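Local coordinates for extracellular solute-binding protein (Bordetella parapertussis, PDB 3PU5) that probably binds a small solute, perhaps a polyamine, outside the cytoplasm and delivers it to a membrane transporter, at residues K127-F132 and S161-I166; V113-R118 and V231-G236; E131-T136 and E182-H187. One frame throughout, in Å; residues are numbered along the deposited sequence.

How the contacts relate
All three contacts lie in the same lobe of a two-lobed binding protein. Contacts 1 and 2 are buried; contact 3, farther from the chain's centre, is partly buried. Contacts 1 and 3 both use helix 129-138, which packs on helix 156-167 in the first and on helix 174-184 in the third, with Phe163 touching Val133 and Met184 between them. Contact 2 pairs strand 111-117 with the 231-236 segment, whose Glu235 reaches the start of helix 129-138. The chemistry follows position: contact 1 is apolar, contact 2 depends on backbone bonds, and contact 3 adds a salt bridge to its apolar packing.

Contact 1: K127-F132 and S161-I166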
ATOM      1  N   LYS A 127      19.226   1.922 -10.328  1.00 15.10           N
ATOM      2  CA  LYS A 127      18.580   3.191  -9.998  1.00 13.37           C
ATOM      3  C   LYS A 127      17.139   3.273 -10.472  1.00 14.91           C
ATOM      4  O   LYS A 127      16.389   4.159 -10.042  1.00 14.06           O
ATOM      5  CB  LYS A 127      19.363   4.363 -10.587  1.00 17.03           C
ATOM      6  CG  LYS A 127      20.694   4.636  -9.903  1.00 23.21           C
ATOM      7  CD  LYS A 127      21.477   5.691 -10.674  1.00 30.15           C
ATOM      8  CE  LYS A 127      22.640   6.238  -9.858  1.00 35.50           C
ATOM      9  NZ  LYS A 127      23.316   7.356 -10.584  1.00 34.63           N
ATOM     10  N   SER A 128      16.755   2.363 -11.361  1.00 11.42           N
ATOM     11  CA  SER A 128      15.443   2.429 -11.988  1.00 10.51           C
ATOM     12  C   SER A 128      14.867   1.047 -12.276  1.00 11.31           C
ATOM     13  O   SER A 128      15.601   0.056 -12.326  1.00 10.00           O
ATOM     14  CB  SER A 128      15.522   3.216 -13.294  1.00 11.05           C
ATOM     15  OG  SER A 128      16.273   2.493 -14.253  1.00 11.83           O
ATOM     16  N   TRP A 129      13.549   0.995 -12.465  1.00 11.43           N
ATOM     17  CA  TRP A 129      12.875  -0.217 -12.922  1.00 11.22           C
ATOM     18  C   TRP A 129      13.435  -0.647 -14.273  1.00 11.24           C
ATOM     19  O   TRP A 129      13.580  -1.844 -14.563  1.00 10.24           O
ATOM     20  CB  TRP A 129      11.378   0.047 -13.095  1.00 10.38           C
ATOM     21  CG  TRP A 129      10.615   0.241 -11.809  1.00 11.76           C
ATOM     22  CD1 TRP A 129      10.040   1.403 -11.347  1.00 11.42           C
ATOM     23  CD2 TRP A 129      10.330  -0.763 -10.832  1.00  9.93           C
ATOM     24  NE1 TRP A 129       9.414   1.172 -10.139  1.00  7.92           N
ATOM     25  CE2 TRP A 129       9.587  -0.149  -9.800  1.00 10.29           C
ATOM     26  CE3 TRP A 129      10.634  -2.128 -10.730  1.00 10.44           C
ATOM     27  CZ2 TRP A 129       9.145  -0.854  -8.676  1.00 12.40           C
ATOM     28  CZ3 TRP A 129      10.200  -2.825  -9.616  1.00  9.01           C
ATOM     29  CH2 TRP A 129       9.459  -2.187  -8.603  1.00  9.52           C
ATOM     30  N   LYS A 130      13.706   0.342 -15.119  1.00 11.00           N
ATOM     31  CA  LYS A 130      14.223   0.081 -16.454  1.00 12.40           C
ATOM     32  C   LYS A 130      15.601  -0.581 -16.369  1.00 11.38           C
ATOM     33  O   LYS A 130      15.880  -1.552 -17.079  1.00 11.42           O
ATOM     34  CB  LYS A 130      14.280   1.389 -17.261  1.00 13.31           C
ATOM     35  CG  LYS A 130      14.781   1.232 -18.685  1.00 19.42           C
ATOM     36  CD  LYS A 130      14.650   2.548 -19.451  1.00 26.87           C
ATOM     37  CE  LYS A 130      13.182   2.948 -19.623  1.00 32.41           C
ATOM     38  NZ  LYS A 130      12.984   4.431 -19.778  1.00 40.31           N
ATOM     39  N   GLU A 131      16.459  -0.058 -15.497  1.00  9.40           N
ATOM     40  CA  GLU A 131      17.785  -0.643 -15.309  1.00 11.14           C
ATOM     41  C   GLU A 131      17.652  -2.071 -14.765  1.00 10.64           C
ATOM     42  O   GLU A 131      18.293  -2.998 -15.249  1.00 10.73           O
ATOM     43  CB  GLU A 131      18.612   0.209 -14.352  1.00 11.76           C
ATOM     44  CG  GLU A 131      20.016  -0.303 -14.163  1.00 14.96           C
ATOM     45  CD  GLU A 131      20.849   0.556 -13.236  1.00 16.36           C
ATOM     46  OE1 GLU A 131      20.401   1.668 -12.878  1.00 18.17           O
ATOM     47  OE2 GLU A 131      21.956   0.111 -12.865  1.00 19.70           O
ATOM     48  N   PHE A 132      16.811  -2.236 -13.750  1.00 10.14           N
ATOM     49  CA  PHE A 132      16.507  -3.557 -13.204  1.00  9.75           C
ATOM     50  C   PHE A 132      16.108  -4.547 -14.300  1.00  8.91           C
ATOM     51  O   PHE A 132      16.632  -5.661 -14.375  1.00  9.27           O
ATOM     52  CB  PHE A 132      15.382  -3.433 -12.168  1.00 10.15           C
ATOM     53  CG  PHE A 132      14.848  -4.753 -11.687  1.00  9.82           C
ATOM     54  CD1 PHE A 132      15.704  -5.720 -11.194  1.00  9.43           C
ATOM     55  CD2 PHE A 132      13.484  -5.019 -11.716  1.00 10.20           C
ATOM     56  CE1 PHE A 132      15.209  -6.942 -10.742  1.00  9.41           C
ATOM     57  CE2 PHE A 132      12.983  -6.238 -11.266  1.00  9.72           C
ATOM     58  CZ  PHE A 132      13.849  -7.198 -10.776  1.00  8.44           C
ATOM     59  N   SER A 161       1.996  -3.162 -13.904  1.00 12.71           N
ATOM     60  CA  SER A 161       1.445  -1.900 -14.405  1.00 14.61           C
ATOM     61  C   SER A 161       2.540  -0.882 -14.716  1.00 13.98           C
ATOM     62  O   SER A 161       2.454  -0.151 -15.708  1.00 14.01           O
ATOM     63  CB  SER A 161       0.449  -1.300 -13.413  1.00 13.82           C
ATOM     64  OG  SER A 161      -0.788  -1.977 -13.481  1.00 16.79           O
HETATM   65  N   MSE A 162       3.559  -0.819 -13.858  1.00 13.92           N
HETATM   66  CA  MSE A 162       4.691   0.070 -14.098  1.00 12.72           C
HETATM   67  C   MSE A 162       5.430  -0.342 -15.360  1.00 13.90           C
HETATM   68  O   MSE A 162       5.934   0.516 -16.093  1.00 13.79           O
HETATM   69  CB  MSE A 162       5.687   0.050 -12.939  1.00 13.70           C
HETATM   70  CG  MSE A 162       5.320   0.924 -11.759  1.00 24.09           C
HETATM   71 SE   MSE A 162       5.499   2.859 -12.059  1.00 62.16          SE
HETATM   72  CE  MSE A 162       6.666   2.827 -13.583  1.00  3.02           C
ATOM     73  N   PHE A 163       5.536  -1.653 -15.586  1.00 11.39           N
ATOM     74  CA  PHE A 163       6.168  -2.142 -16.810  1.00 13.98           C
ATOM     75  C   PHE A 163       5.356  -1.701 -18.037  1.00 13.67           C
ATOM     76  O   PHE A 163       5.916  -1.310 -19.062  1.00 13.26           O
ATOM     77  CB  PHE A 163       6.318  -3.667 -16.813  1.00 12.44           C
ATOM     78  CG  PHE A 163       7.351  -4.193 -15.853  1.00 10.67           C
ATOM     79  CD1 PHE A 163       8.175  -3.336 -15.153  1.00 11.01           C
ATOM     80  CD2 PHE A 163       7.510  -5.563 -15.683  1.00 12.12           C
ATOM     81  CE1 PHE A 163       9.130  -3.827 -14.276  1.00 11.26           C
ATOM     82  CE2 PHE A 163       8.461  -6.074 -14.803  1.00 11.57           C
ATOM     83  CZ  PHE A 163       9.276  -5.200 -14.099  1.00 12.40           C
ATOM     84  N   GLY A 164       4.034  -1.774 -17.931  1.00 12.69           N
ATOM     85  CA  GLY A 164       3.178  -1.318 -19.013  1.00 12.46           C
ATOM     86  C   GLY A 164       3.398   0.153 -19.322  1.00 13.68           C
ATOM     87  O   GLY A 164       3.377   0.562 -20.481  1.00 15.43           O
ATOM     88  N   LYS A 165       3.616   0.957 -18.285  1.00 13.37           N
ATOM     89  CA  LYS A 165       3.817   2.396 -18.461  1.00 14.41           C
ATOM     90  C   LYS A 165       5.193   2.722 -19.060  1.00 16.80           C
ATOM     91  O   LYS A 165       5.308   3.565 -19.945  1.00 14.34           O
ATOM     92  CB  LYS A 165       3.647   3.121 -17.131  1.00 15.30           C
ATOM     93  CG  LYS A 165       3.699   4.642 -17.228  1.00 19.88           C
ATOM     94  CD  LYS A 165       3.420   5.260 -15.860  1.00 25.59           C
ATOM     95  CE  LYS A 165       3.970   6.680 -15.729  1.00 32.61           C
ATOM     96  NZ  LYS A 165       3.895   7.165 -14.311  1.00 27.02           N
ATOM     97  N   ILE A 166       6.232   2.052 -18.572  1.00 13.36           N
ATOM     98  CA  ILE A 166       7.591   2.315 -19.047  1.00 16.72           C
ATOM     99  C   ILE A 166       7.815   1.809 -20.473  1.00 14.81           C
ATOM    100  O   ILE A 166       8.392   2.509 -21.306  1.00 17.01           O
ATOM    101  CB  ILE A 166       8.643   1.692 -18.111  1.00 13.84           C
ATOM    102  CG1 ILE A 166       8.593   2.363 -16.735  1.00 13.86           C
ATOM    103  CG2 ILE A 166      10.040   1.800 -18.726  1.00 18.60           C
ATOM    104  CD1 ILE A 166       9.247   1.530 -15.620  1.00 12.60           C
TER
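Trp129 and Ile166 meet where two helices pack in one lobe of a type II periplasmic-binding-protein fold, the first turn of helix 129-138 against helix 156-167. Ile166 serves two neighbours with two branches. With chi1 at -65°, CG1 lies beside the backbone N and carries CD1 to 3.6 Å from Trp129 CB, while CG2 stands anti to that N and faces Lys130. The exposed lysine chain runs out extended and then bends at its third torsion, which brings CE against Ile166 CG2.

The indole is buried and meets helix 156-167 at two further places. Phe163 CE1 comes obliquely to Trp129 CE3 at 4.2 Å, on the six-membered ring. At the five-membered ring, the selenomethionine Met162 makes a Met-aromatic contact, its SE 5.3 Å from the centroid of that Trp129 ring. The approach is oblique, 43° off the ring normal. Met162 CE lies 4.3 Å from Trp129 CD1. The buried indole N-H is satisfied: Trp129 NE1 donates to Gly236 O. Val113 and Ile115 of strand 111-117 also pack on the indole.

Ser128 is the N-cap of helix 129-138, its OG accepting from Glu131 N at 2.8 Å (159° at the hydrogen). Glu131 OE1 in turn accepts from Lys127 N, tying the residue before the cap to the first turn. Ile166 CG2 and Lys130 CE, 3.5 Å apart, are closer than usual van der Waals contact.

Contact 2: V113-R118 and V231-G236; sequences VGIAYR and VDPTEG
Ile115 and Val231 form an antiparallel hydrogen-bonded pair, their CA atoms 4.9 Å apart and two backbone bonds running between them. Ile115 N donates to Val231 O at 3.2 Å, with 165° at the hydrogen. The return bond, Val231 N to Ile115 O, is shorter at 2.7 Å but more bent (148°). Next to this pair, Gly114, without a side chain, lets Val231 O and Pro233 come close to its CA, which makes a CA-H...O contact of 3.5 Å with Val231 O.

The side chains of Ile115 and Val231 stand on the same face of the sheet, CB to CB. Val231 turns CG1 anti to its own backbone N, which leaves CG2 on the side of Tyr117; there CG2 reaches Tyr117 CE1 at 3.6 Å, the two side chains crossing at about a right angle. Tyr117 places its CG between the backbone N and the carbonyl carbon, and this swings the ring across toward Val231 CG2, which meets it obliquely.

The sheet belongs to one lobe of the periplasmic-binding-protein fold, and this edge of strand 111-117 is shared: backbone hydrogen bonds also join Tyr117 to Lys229 and Val113 to Val238. The chain leaves this edge after Val231 and returns at Val238. Pro233 packs back, its CG 4.0 Å from Ile115 CD1 and as near to Gly114 CA. A type I turn from Pro233 to Gly236 follows, closed by Gly236 N to Pro233 O at 2.8 Å. On that turn the Glu235 carboxylate accepts from two backbone amides of the first helical turn of 129-138, OE1 from Trp129 N and OE2 from Lys130 N.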
ATOM      1  N   VAL A 113       6.460  -0.402  -3.212  1.00  8.86           N
ATOM      2  CA  VAL A 113       7.293  -1.390  -3.874  1.00  8.57           C
ATOM      3  C   VAL A 113       8.396  -0.699  -4.667  1.00  9.80           C
ATOM      4  O   VAL A 113       8.128   0.129  -5.547  1.00  8.72           O
ATOM      5  CB  VAL A 113       6.486  -2.309  -4.805  1.00  8.97           C
ATOM      6  CG1 VAL A 113       7.412  -3.348  -5.451  1.00  7.49           C
ATOM      7  CG2 VAL A 113       5.372  -3.004  -4.022  1.00  8.82           C
ATOM      8  N   GLY A 114       9.637  -1.024  -4.320  1.00  7.97           N
ATOM      9  CA  GLY A 114      10.786  -0.557  -5.058  1.00  8.92           C
ATOM     10  C   GLY A 114      11.601  -1.777  -5.432  1.00 10.31           C
ATOM     11  O   GLY A 114      11.045  -2.861  -5.631  1.00  8.63           O
ATOM     12  N   ILE A 115      12.915  -1.602  -5.512  1.00  9.18           N
ATOM     13  CA  ILE A 115      13.814  -2.701  -5.857  1.00  8.66           C
ATOM     14  C   ILE A 115      14.744  -3.001  -4.684  1.00 11.26           C
ATOM     15  O   ILE A 115      15.530  -2.140  -4.272  1.00 10.47           O
ATOM     16  CB  ILE A 115      14.643  -2.355  -7.094  1.00  8.81           C
ATOM     17  CG1 ILE A 115      13.711  -2.019  -8.265  1.00 10.20           C
ATOM     18  CG2 ILE A 115      15.594  -3.509  -7.456  1.00  9.33           C
ATOM     19  CD1 ILE A 115      14.263  -0.964  -9.216  1.00 10.86           C
ATOM     20  N   ALA A 116      14.634  -4.210  -4.132  1.00  8.82           N
ATOM     21  CA  ALA A 116      15.483  -4.616  -3.016  1.00  9.20           C
ATOM     22  C   ALA A 116      16.631  -5.495  -3.503  1.00  9.25           C
ATOM     23  O   ALA A 116      16.449  -6.319  -4.399  1.00  8.64           O
ATOM     24  CB  ALA A 116      14.653  -5.339  -1.952  1.00  7.38           C
ATOM     25  N   TYR A 117      17.812  -5.331  -2.915  1.00  9.65           N
ATOM     26  CA  TYR A 117      18.985  -6.051  -3.406  1.00 10.64           C
ATOM     27  C   TYR A 117      20.072  -6.257  -2.334  1.00 11.73           C
ATOM     28  O   TYR A 117      20.030  -5.659  -1.258  1.00 11.69           O
ATOM     29  CB  TYR A 117      19.577  -5.329  -4.627  1.00 10.06           C
ATOM     30  CG  TYR A 117      20.334  -4.058  -4.270  1.00 12.63           C
ATOM     31  CD1 TYR A 117      19.667  -2.849  -4.082  1.00 12.89           C
ATOM     32  CD2 TYR A 117      21.715  -4.074  -4.112  1.00 13.89           C
ATOM     33  CE1 TYR A 117      20.363  -1.684  -3.736  1.00 12.07           C
ATOM     34  CE2 TYR A 117      22.416  -2.927  -3.765  1.00 13.93           C
ATOM     35  CZ  TYR A 117      21.740  -1.742  -3.582  1.00 14.96           C
ATOM     36  OH  TYR A 117      22.457  -0.617  -3.252  1.00 14.51           O
ATOM     37  N   ARG A 118      21.039  -7.116  -2.650  1.00 12.61           N
ATOM     38  CA  ARG A 118      22.210  -7.341  -1.809  1.00 13.24           C
ATOM     39  C   ARG A 118      23.402  -6.588  -2.384  1.00 13.43           C
ATOM     40  O   ARG A 118      23.872  -6.913  -3.475  1.00 14.29           O
ATOM     41  CB  ARG A 118      22.548  -8.831  -1.771  1.00 14.85           C
ATOM     42  CG  ARG A 118      21.681  -9.662  -0.849  1.00 14.22           C
ATOM     43  CD  ARG A 118      22.206 -11.086  -0.782  1.00 20.61           C
ATOM     44  NE  ARG A 118      23.496 -11.169  -0.097  1.00 22.72           N
ATOM     45  CZ  ARG A 118      23.680 -11.763   1.079  1.00 23.31           C
ATOM     46  NH1 ARG A 118      24.888 -11.791   1.632  1.00 19.04           N
ATOM     47  NH2 ARG A 118      22.654 -12.340   1.696  1.00 17.58           N
ATOM     48  N   VAL A 231      15.883   0.325  -3.242  1.00 10.92           N
ATOM     49  CA  VAL A 231      16.006   1.370  -4.246  1.00 10.53           C
ATOM     50  C   VAL A 231      14.680   2.079  -4.453  1.00 10.49           C
ATOM     51  O   VAL A 231      13.654   1.448  -4.683  1.00  9.08           O
ATOM     52  CB  VAL A 231      16.478   0.822  -5.609  1.00 10.89           C
ATOM     53  CG1 VAL A 231      16.577   1.950  -6.621  1.00 11.80           C
ATOM     54  CG2 VAL A 231      17.831   0.121  -5.467  1.00 11.17           C
ATOM     55  N   ASP A 232      14.722   3.399  -4.359  1.00  9.77           N
ATOM     56  CA  ASP A 232      13.627   4.262  -4.762  1.00 11.57           C
ATOM     57  C   ASP A 232      13.813   4.495  -6.263  1.00 11.19           C
ATOM     58  O   ASP A 232      14.653   5.294  -6.667  1.00 11.40           O
ATOM     59  CB  ASP A 232      13.730   5.577  -3.983  1.00 12.17           C
ATOM     60  CG  ASP A 232      12.523   6.466  -4.159  1.00 15.90           C
ATOM     61  OD1 ASP A 232      11.590   6.080  -4.894  1.00 15.32           O
ATOM     62  OD2 ASP A 232      12.506   7.557  -3.545  1.00 16.53           O
ATOM     63  N   PRO A 233      13.057   3.764  -7.105  1.00 11.07           N
ATOM     64  CA  PRO A 233      13.330   3.802  -8.550  1.00 10.82           C
ATOM     65  C   PRO A 233      13.071   5.181  -9.147  1.00 10.91           C
ATOM     66  O   PRO A 233      12.137   5.857  -8.723  1.00 10.36           O
ATOM     67  CB  PRO A 233      12.334   2.781  -9.126  1.00 10.50           C
ATOM     68  CG  PRO A 233      11.879   1.950  -7.935  1.00 10.54           C
ATOM     69  CD  PRO A 233      11.904   2.908  -6.785  1.00 10.41           C
ATOM     70  N   THR A 234      13.871   5.595 -10.122  1.00 10.45           N
ATOM     71  CA  THR A 234      13.713   6.945 -10.679  1.00 11.96           C
ATOM     72  C   THR A 234      12.337   7.201 -11.308  1.00 13.41           C
ATOM     73  O   THR A 234      11.861   8.344 -11.309  1.00 13.52           O
ATOM     74  CB  THR A 234      14.854   7.326 -11.670  1.00 14.09           C
ATOM     75  OG1 THR A 234      14.921   6.372 -12.735  1.00 15.67           O
ATOM     76  CG2 THR A 234      16.208   7.352 -10.950  1.00 16.82           C
ATOM     77  N   GLU A 235      11.692   6.159 -11.828  1.00  9.81           N
ATOM     78  CA  GLU A 235      10.347   6.313 -12.400  1.00 12.95           C
ATOM     79  C   GLU A 235       9.291   6.422 -11.306  1.00 13.53           C
ATOM     80  O   GLU A 235       8.129   6.708 -11.577  1.00 13.24           O
ATOM     81  CB  GLU A 235       9.991   5.136 -13.303  1.00 12.13           C
ATOM     82  CG  GLU A 235      11.019   4.843 -14.378  1.00 12.68           C
ATOM     83  CD  GLU A 235      11.993   3.744 -13.990  1.00 12.54           C
ATOM     84  OE1 GLU A 235      12.204   3.524 -12.779  1.00 13.06           O
ATOM     85  OE2 GLU A 235      12.551   3.100 -14.911  1.00 12.07           O
ATOM     86  N   GLY A 236       9.711   6.179 -10.067  1.00 13.34           N
ATOM     87  CA  GLY A 236       8.809   6.181  -8.928  1.00 13.90           C
ATOM     88  C   GLY A 236       8.571   4.787  -8.373  1.00 11.69           C
ATOM     89  O   GLY A 236       8.486   3.813  -9.120  1.00 12.19           O
TER

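Contact 3: E131-T136 and E182-H187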
ATOM      1  N   GLU A 131      16.459  -0.058 -15.497  1.00  9.40           N
ATOM      2  CA  GLU A 131      17.785  -0.643 -15.309  1.00 11.14           C
ATOM      3  C   GLU A 131      17.652  -2.071 -14.765  1.00 10.64           C
ATOM      4  O   GLU A 131      18.293  -2.998 -15.249  1.00 10.73           O
ATOM      5  CB  GLU A 131      18.612   0.209 -14.352  1.00 11.76           C
ATOM      6  CG  GLU A 131      20.016  -0.303 -14.163  1.00 14.96           C
ATOM      7  CD  GLU A 131      20.849   0.556 -13.236  1.00 16.36           C
ATOM      8  OE1 GLU A 131      20.401   1.668 -12.878  1.00 18.17           O
ATOM      9  OE2 GLU A 131      21.956   0.111 -12.865  1.00 19.70           O
ATOM     10  N   PHE A 132      16.811  -2.236 -13.750  1.00 10.14           N
ATOM     11  CA  PHE A 132      16.507  -3.557 -13.204  1.00  9.75           C
ATOM     12  C   PHE A 132      16.108  -4.547 -14.300  1.00  8.91           C
ATOM     13  O   PHE A 132      16.632  -5.661 -14.375  1.00  9.27           O
ATOM     14  CB  PHE A 132      15.382  -3.433 -12.168  1.00 10.15           C
ATOM     15  CG  PHE A 132      14.848  -4.753 -11.687  1.00  9.82           C
ATOM     16  CD1 PHE A 132      15.704  -5.720 -11.194  1.00  9.43           C
ATOM     17  CD2 PHE A 132      13.484  -5.019 -11.716  1.00 10.20           C
ATOM     18  CE1 PHE A 132      15.209  -6.942 -10.742  1.00  9.41           C
ATOM     19  CE2 PHE A 132      12.983  -6.238 -11.266  1.00  9.72           C
ATOM     20  CZ  PHE A 132      13.849  -7.198 -10.776  1.00  8.44           C
ATOM     21  N   VAL A 133      15.169  -4.143 -15.146  1.00  9.41           N
ATOM     22  CA  VAL A 133      14.713  -5.001 -16.239  1.00 11.83           C
ATOM     23  C   VAL A 133      15.827  -5.319 -17.246  1.00 10.99           C
ATOM     24  O   VAL A 133      16.100  -6.479 -17.540  1.00 11.58           O
ATOM     25  CB  VAL A 133      13.508  -4.380 -16.991  1.00 11.32           C
ATOM     26  CG1 VAL A 133      13.162  -5.211 -18.231  1.00 12.64           C
ATOM     27  CG2 VAL A 133      12.312  -4.254 -16.068  1.00 10.12           C
ATOM     28  N   GLU A 134      16.473  -4.287 -17.766  1.00 12.25           N
ATOM     29  CA  GLU A 134      17.425  -4.474 -18.850  1.00 11.93           C
ATOM     30  C   GLU A 134      18.662  -5.226 -18.386  1.00 12.63           C
ATOM     31  O   GLU A 134      19.198  -6.038 -19.124  1.00 13.69           O
ATOM     32  CB  GLU A 134      17.816  -3.135 -19.476  1.00 12.23           C
ATOM     33  CG  GLU A 134      16.657  -2.385 -20.108  1.00 14.62           C
ATOM     34  CD  GLU A 134      15.927  -3.184 -21.181  1.00 18.44           C
ATOM     35  OE1 GLU A 134      16.549  -4.062 -21.824  1.00 17.19           O
ATOM     36  OE2 GLU A 134      14.720  -2.927 -21.386  1.00 19.03           O
ATOM     37  N   ARG A 135      19.116  -4.960 -17.164  1.00 13.68           N
ATOM     38  CA  ARG A 135      20.254  -5.695 -16.621  1.00 12.34           C
ATOM     39  C   ARG A 135      19.880  -7.159 -16.333  1.00 12.74           C
ATOM     40  O   ARG A 135      20.692  -8.073 -16.532  1.00 10.84           O
ATOM     41  CB  ARG A 135      20.844  -4.987 -15.391  1.00 11.52           C
ATOM     42  CG  ARG A 135      21.614  -3.704 -15.738  1.00 14.60           C
ATOM     43  CD  ARG A 135      22.191  -3.007 -14.500  1.00 13.83           C
ATOM     44  NE  ARG A 135      23.243  -3.787 -13.850  1.00 19.33           N
ATOM     45  CZ  ARG A 135      23.852  -3.433 -12.718  1.00 21.82           C
ATOM     46  NH1 ARG A 135      23.514  -2.303 -12.108  1.00 23.10           N
ATOM     47  NH2 ARG A 135      24.801  -4.205 -12.196  1.00 25.28           N
ATOM     48  N   THR A 136      18.650  -7.389 -15.876  1.00 10.54           N
ATOM     49  CA  THR A 136      18.186  -8.767 -15.695  1.00  9.72           C
ATOM     50  C   THR A 136      18.231  -9.537 -17.020  1.00 10.84           C
ATOM     51  O   THR A 136      18.783 -10.631 -17.105  1.00 11.18           O
ATOM     52  CB  THR A 136      16.753  -8.813 -15.142  1.00 11.63           C
ATOM     53  OG1 THR A 136      16.746  -8.280 -13.814  1.00  9.86           O
ATOM     54  CG2 THR A 136      16.231 -10.254 -15.118  1.00 10.82           C
ATOM     55  N   GLU A 182       8.211 -11.473 -19.561  1.00 13.44           N
ATOM     56  CA  GLU A 182       8.563 -12.640 -20.358  1.00 16.96           C
ATOM     57  C   GLU A 182      10.038 -12.586 -20.756  1.00 13.71           C
ATOM     58  O   GLU A 182      10.696 -13.615 -20.837  1.00 14.53           O
ATOM     59  CB  GLU A 182       7.671 -12.735 -21.597  1.00 16.44           C
ATOM     60  CG  GLU A 182       7.870 -14.010 -22.383  1.00 23.84           C
ATOM     61  CD  GLU A 182       6.800 -14.216 -23.439  1.00 30.90           C
ATOM     62  OE1 GLU A 182       6.190 -13.217 -23.878  1.00 31.06           O
ATOM     63  OE2 GLU A 182       6.568 -15.379 -23.827  1.00 39.48           O
ATOM     64  N   ARG A 183      10.545 -11.381 -20.998  1.00 14.04           N
ATOM     65  CA  ARG A 183      11.971 -11.168 -21.279  1.00 14.70           C
ATOM     66  C   ARG A 183      12.840 -11.533 -20.074  1.00 13.28           C
ATOM     67  O   ARG A 183      13.973 -12.000 -20.215  1.00 12.79           O
ATOM     68  CB  ARG A 183      12.221  -9.700 -21.665  1.00 16.95           C
ATOM     69  CG  ARG A 183      11.603  -9.267 -23.011  1.00 15.85           C
ATOM     70  CD  ARG A 183      11.709  -7.757 -23.204  1.00 18.45           C
ATOM     71  NE  ARG A 183      13.104  -7.346 -23.280  1.00 21.22           N
ATOM     72  CZ  ARG A 183      13.591  -6.229 -22.756  1.00 17.86           C
ATOM     73  NH1 ARG A 183      12.799  -5.385 -22.097  1.00 16.87           N
ATOM     74  NH2 ARG A 183      14.882  -5.962 -22.885  1.00 21.41           N
HETATM   75  N   MSE A 184      12.304 -11.320 -18.877  1.00 14.39           N
HETATM   76  CA  MSE A 184      13.066 -11.544 -17.652  1.00 12.56           C
HETATM   77  C   MSE A 184      12.954 -12.981 -17.166  1.00 12.68           C
HETATM   78  O   MSE A 184      13.798 -13.455 -16.396  1.00 10.68           O
HETATM   79  CB  MSE A 184      12.581 -10.610 -16.544  1.00 13.39           C
HETATM   80  CG  MSE A 184      12.647  -9.133 -16.893  1.00 12.00           C
HETATM   81 SE   MSE A 184      11.655  -8.089 -15.551  1.00 22.87          SE
HETATM   82  CE  MSE A 184      12.644  -8.618 -13.967  1.00 11.60           C
ATOM     83  N   LYS A 185      11.911 -13.670 -17.625  1.00 12.84           N
ATOM     84  CA  LYS A 185      11.544 -14.987 -17.094  1.00 13.64           C
ATOM     85  C   LYS A 185      12.694 -16.006 -16.925  1.00 13.74           C
ATOM     86  O   LYS A 185      12.736 -16.724 -15.926  1.00 10.39           O
ATOM     87  CB  LYS A 185      10.392 -15.603 -17.907  1.00 15.22           C
ATOM     88  CG  LYS A 185       9.833 -16.879 -17.286  1.00 21.29           C
ATOM     89  CD  LYS A 185       8.607 -17.409 -18.021  1.00 24.91           C
ATOM     90  CE  LYS A 185       8.945 -17.862 -19.433  1.00 30.55           C
ATOM     91  NZ  LYS A 185       7.745 -18.432 -20.119  1.00 34.65           N
ATOM     92  N   PRO A 186      13.620 -16.080 -17.899  1.00 10.92           N
ATOM     93  CA  PRO A 186      14.717 -17.053 -17.796  1.00 12.85           C
ATOM     94  C   PRO A 186      15.607 -16.852 -16.574  1.00 13.78           C
ATOM     95  O   PRO A 186      16.268 -17.802 -16.139  1.00 12.77           O
ATOM     96  CB  PRO A 186      15.544 -16.788 -19.063  1.00 13.40           C
ATOM     97  CG  PRO A 186      14.580 -16.181 -20.025  1.00 15.62           C
ATOM     98  CD  PRO A 186      13.626 -15.373 -19.188  1.00 12.88           C
ATOM     99  N   HIS A 187      15.625 -15.630 -16.044  1.00 12.63           N
ATOM    100  CA  HIS A 187      16.547 -15.249 -14.988  1.00 12.50           C
ATOM    101  C   HIS A 187      15.882 -15.197 -13.629  1.00 12.38           C
ATOM    102  O   HIS A 187      16.527 -14.886 -12.643  1.00 11.46           O
ATOM    103  CB  HIS A 187      17.161 -13.907 -15.329  1.00 11.15           C
ATOM    104  CG  HIS A 187      17.624 -13.831 -16.745  1.00 12.75           C
ATOM    105  ND1 HIS A 187      16.893 -13.213 -17.737  1.00 13.28           N
ATOM    106  CD2 HIS A 187      18.707 -14.368 -17.354  1.00 12.01           C
ATOM    107  CE1 HIS A 187      17.522 -13.346 -18.891  1.00 12.68           C
ATOM    108  NE2 HIS A 187      18.631 -14.035 -18.683  1.00 14.91           N
TER
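Met184, a selenomethionine, threads between the side chains of helix 129-138 and meets a different one at nearly every step. Its CB rests 3.9 Å from Thr136 CG2, its CG touches both that methyl and Val133 CG1, at 4.2 Å each, and its SE is 3.9 Å from Val133 CG2. A bend at the last torsion (chi3 59°) then turns the terminal methyl toward Phe132, where CE comes 3.6 Å from Phe132 CE2, obliquely to the ring. Thr136 OG1 is bonded back to Phe132 O within the helix, consistent with CG2 being turned to Met184 and His187.

On the more exposed side Arg183 grips Glu134 end-on. NH2 donates to Glu134 OE1 at 2.7 Å (156° at the hydrogen) and NH1 to Glu134 OE2 at 3.2 Å, both on the syn side; the carboxylate and guanidinium planes lie 30° apart. Past Met184, His187 lies with one ring face under Thr136 O, 3.2 Å above the plane, and Pro186 CB covers the opposite face.

Two nitrogens on two carboxylate oxygens limit rotation of both charged groups, and Tyr167 OH gives Glu134 OE2 a further bond. The charge pair would probably stabilise both ionised forms at the partly exposed margin, beside the apolar packing of Met184 on Phe132, Val133 and Thr136.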